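Local coordinates for periplasmic binding protein (Veillonella parvula, PDB 4LJS) that probably captures a substrate in the periplasm and delivers it to a membrane transporter, at residues E45-M50 / P108-G113. Residues are numbered along the deposited sequence; the frame is centred on the assembly and turned at random.
Sequences ERVVAM and PDLLVG
Asp109 turns its carboxylate onto the backbone amides of Glu45 and Arg46, just ahead of strand 47-50, an example of how one side chain can take over where strand pairing stops. With CG between its own backbone N and carbonyl carbon (chi1 59°), the group reaches two successive amides. Asp109 OD2 accepts Glu45 N at 2.7 Å through the syn lone pair, in an almost straight bond, whereas Asp109 OD1 takes Arg46 N at 2.9 Å from above the carboxylate plane. The exchange is mutual: Asp109 N donates to Arg46 O at 2.8 Å, and Leu110 N adds a weak bond to the same carbonyl. Were Asp109 replaced by an alanine, the Glu45 and Arg46 amides would probably lose these acceptors and the approach to strand 47-50 part of its hold. Beyond this point regular parallel pairing takes over, the strands only 8° apart in direction, with Val48 N on Leu110 O, Val112 N on Val48 O and Met50 N on Val112 O. On one face, Val48 CG2 rests 3.6 Å from Pro108 CB, the two side chains crossing obliquely; helix 100-106 packs over this side through Val103. On the other face Val47 CG1 lies 4.2 Å from Val112 CG2, while helix 52-60 brings Ile58 against Val47. Strand 67-71 lies beside 47-50 and strand 135-138 beside 110-113 (order 2-1-3-4), in the parallel, helix-flanked sheet of one lobe, consistent with the periplasmic binding protein fold. The chemistry implies a division of labour: buried aliphatic groups line both faces, while the carboxylate, its charge probably eased by two N-H donors, joins the approach to one strand to the start of the other.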
loop_
_atom_site.group_PDB
_atom_site.type_symbol
_atom_site.label_atom_id
_atom_site.label_comp_id
_atom_site.label_asym_id
_atom_site.label_seq_id
_atom_site.Cartn_x
_atom_site.Cartn_y
_atom_site.Cartn_z
ATOM N N GLU A 45 15.387 -13.652 11.301
ATOM C CA GLU A 45 15.566 -14.835 10.472
ATOM C C GLU A 45 14.247 -15.504 10.116
ATOM O O GLU A 45 14.166 -16.248 9.144
ATOM C CB GLU A 45 16.516 -15.831 11.148
ATOM C CG GLU A 45 17.973 -15.496 10.880
ATOM C CD GLU A 45 18.939 -16.209 11.805
ATOM O OE1 GLU A 45 18.661 -17.362 12.200
ATOM O OE2 GLU A 45 19.982 -15.605 12.136
ATOM N N ARG A 46 13.216 -15.230 10.904
ATOM C CA ARG A 46 11.936 -15.909 10.758
ATOM C C ARG A 46 10.800 -14.906 10.899
ATOM O O ARG A 46 10.353 -14.603 12.006
ATOM C CB ARG A 46 11.799 -17.015 11.809
ATOM C CG ARG A 46 12.810 -18.143 11.651
ATOM C CD ARG A 46 12.588 -19.249 12.676
ATOM N NE ARG A 46 11.274 -19.863 12.517
ATOM C CZ ARG A 46 10.987 -20.808 11.625
ATOM N NH1 ARG A 46 9.757 -21.297 11.555
ATOM N NH2 ARG A 46 11.923 -21.261 10.800
ATOM N N VAL A 47 10.335 -14.396 9.768
ATOM C CA VAL A 47 9.369 -13.308 9.767
ATOM C C VAL A 47 7.962 -13.813 9.460
ATOM O O VAL A 47 7.758 -14.610 8.542
ATOM C CB VAL A 47 9.770 -12.242 8.733
ATOM C CG1 VAL A 47 8.790 -11.061 8.750
ATOM C CG2 VAL A 47 11.199 -11.783 8.987
ATOM N N VAL A 48 7.002 -13.377 10.266
ATOM C CA VAL A 48 5.596 -13.554 9.952
ATOM C C VAL A 48 5.101 -12.204 9.448
ATOM O O VAL A 48 5.204 -11.184 10.142
ATOM C CB VAL A 48 4.792 -14.040 11.171
ATOM C CG1 VAL A 48 3.295 -13.988 10.892
ATOM C CG2 VAL A 48 5.217 -15.470 11.553
ATOM N N ALA A 49 4.619 -12.192 8.212
ATOM C CA ALA A 49 4.260 -10.946 7.546
ATOM C C ALA A 49 2.785 -10.965 7.160
ATOM O O ALA A 49 2.337 -11.831 6.395
ATOM C CB ALA A 49 5.144 -10.727 6.320
HETATM N N MSE A 50 2.029 -10.019 7.708
HETATM C CA MSE A 50 0.596 -9.946 7.441
HETATM C C MSE A 50 0.281 -8.830 6.450
HETATM O O MSE A 50 0.718 -7.696 6.626
HETATM C CB MSE A 50 -0.181 -9.738 8.750
HETATM C CG MSE A 50 -1.651 -10.138 8.696
HETATM SE SE MSE A 50 -1.974 -12.065 8.875
HETATM C CE MSE A 50 -0.281 -12.472 9.647
ATOM N N PRO A 108 8.216 -16.979 15.204
ATOM C CA PRO A 108 8.804 -15.852 14.480
ATOM C C PRO A 108 9.760 -15.081 15.385
ATOM O O PRO A 108 9.646 -15.159 16.612
ATOM C CB PRO A 108 7.590 -14.981 14.172
ATOM C CG PRO A 108 6.671 -15.231 15.341
ATOM C CD PRO A 108 6.833 -16.698 15.638
ATOM N N ASP A 109 10.696 -14.351 14.790
ATOM C CA ASP A 109 11.495 -13.418 15.564
ATOM C C ASP A 109 11.130 -11.976 15.184
ATOM O O ASP A 109 11.540 -11.025 15.840
ATOM C CB ASP A 109 13.012 -13.719 15.464
ATOM C CG ASP A 109 13.548 -13.672 14.038
ATOM O OD1 ASP A 109 12.794 -13.315 13.105
ATOM O OD2 ASP A 109 14.747 -13.986 13.857
ATOM N N LEU A 110 10.340 -11.830 14.127
ATOM C CA LEU A 110 9.743 -10.545 13.780
ATOM C C LEU A 110 8.359 -10.774 13.196
ATOM O O LEU A 110 8.175 -11.638 12.328
ATOM C CB LEU A 110 10.615 -9.767 12.782
ATOM C CG LEU A 110 9.975 -8.523 12.142
ATOM C CD1 LEU A 110 9.659 -7.413 13.158
ATOM C CD2 LEU A 110 10.830 -7.973 11.004
ATOM N N LEU A 111 7.385 -10.020 13.692
ATOM C CA LEU A 111 6.055 -10.010 13.089
ATOM C C LEU A 111 5.781 -8.615 12.542
ATOM O O LEU A 111 5.963 -7.616 13.246
ATOM C CB LEU A 111 4.965 -10.425 14.089
ATOM C CG LEU A 111 5.150 -11.789 14.771
ATOM C CD1 LEU A 111 5.946 -11.636 16.050
ATOM C CD2 LEU A 111 3.811 -12.468 15.039
ATOM N N VAL A 112 5.371 -8.550 11.280
ATOM C CA VAL A 112 5.077 -7.276 10.637
ATOM C C VAL A 112 3.611 -7.248 10.223
ATOM O O VAL A 112 3.131 -8.141 9.519
ATOM C CB VAL A 112 5.964 -7.057 9.401
ATOM C CG1 VAL A 112 5.675 -5.691 8.771
ATOM C CG2 VAL A 112 7.444 -7.199 9.765
ATOM N N GLY A 113 2.885 -6.235 10.671
ATOM C CA GLY A 113 1.480 -6.156 10.324
ATOM C C GLY A 113 0.853 -4.796 10.532
ATOM O O GLY A 113 1.519 -3.760 10.456
#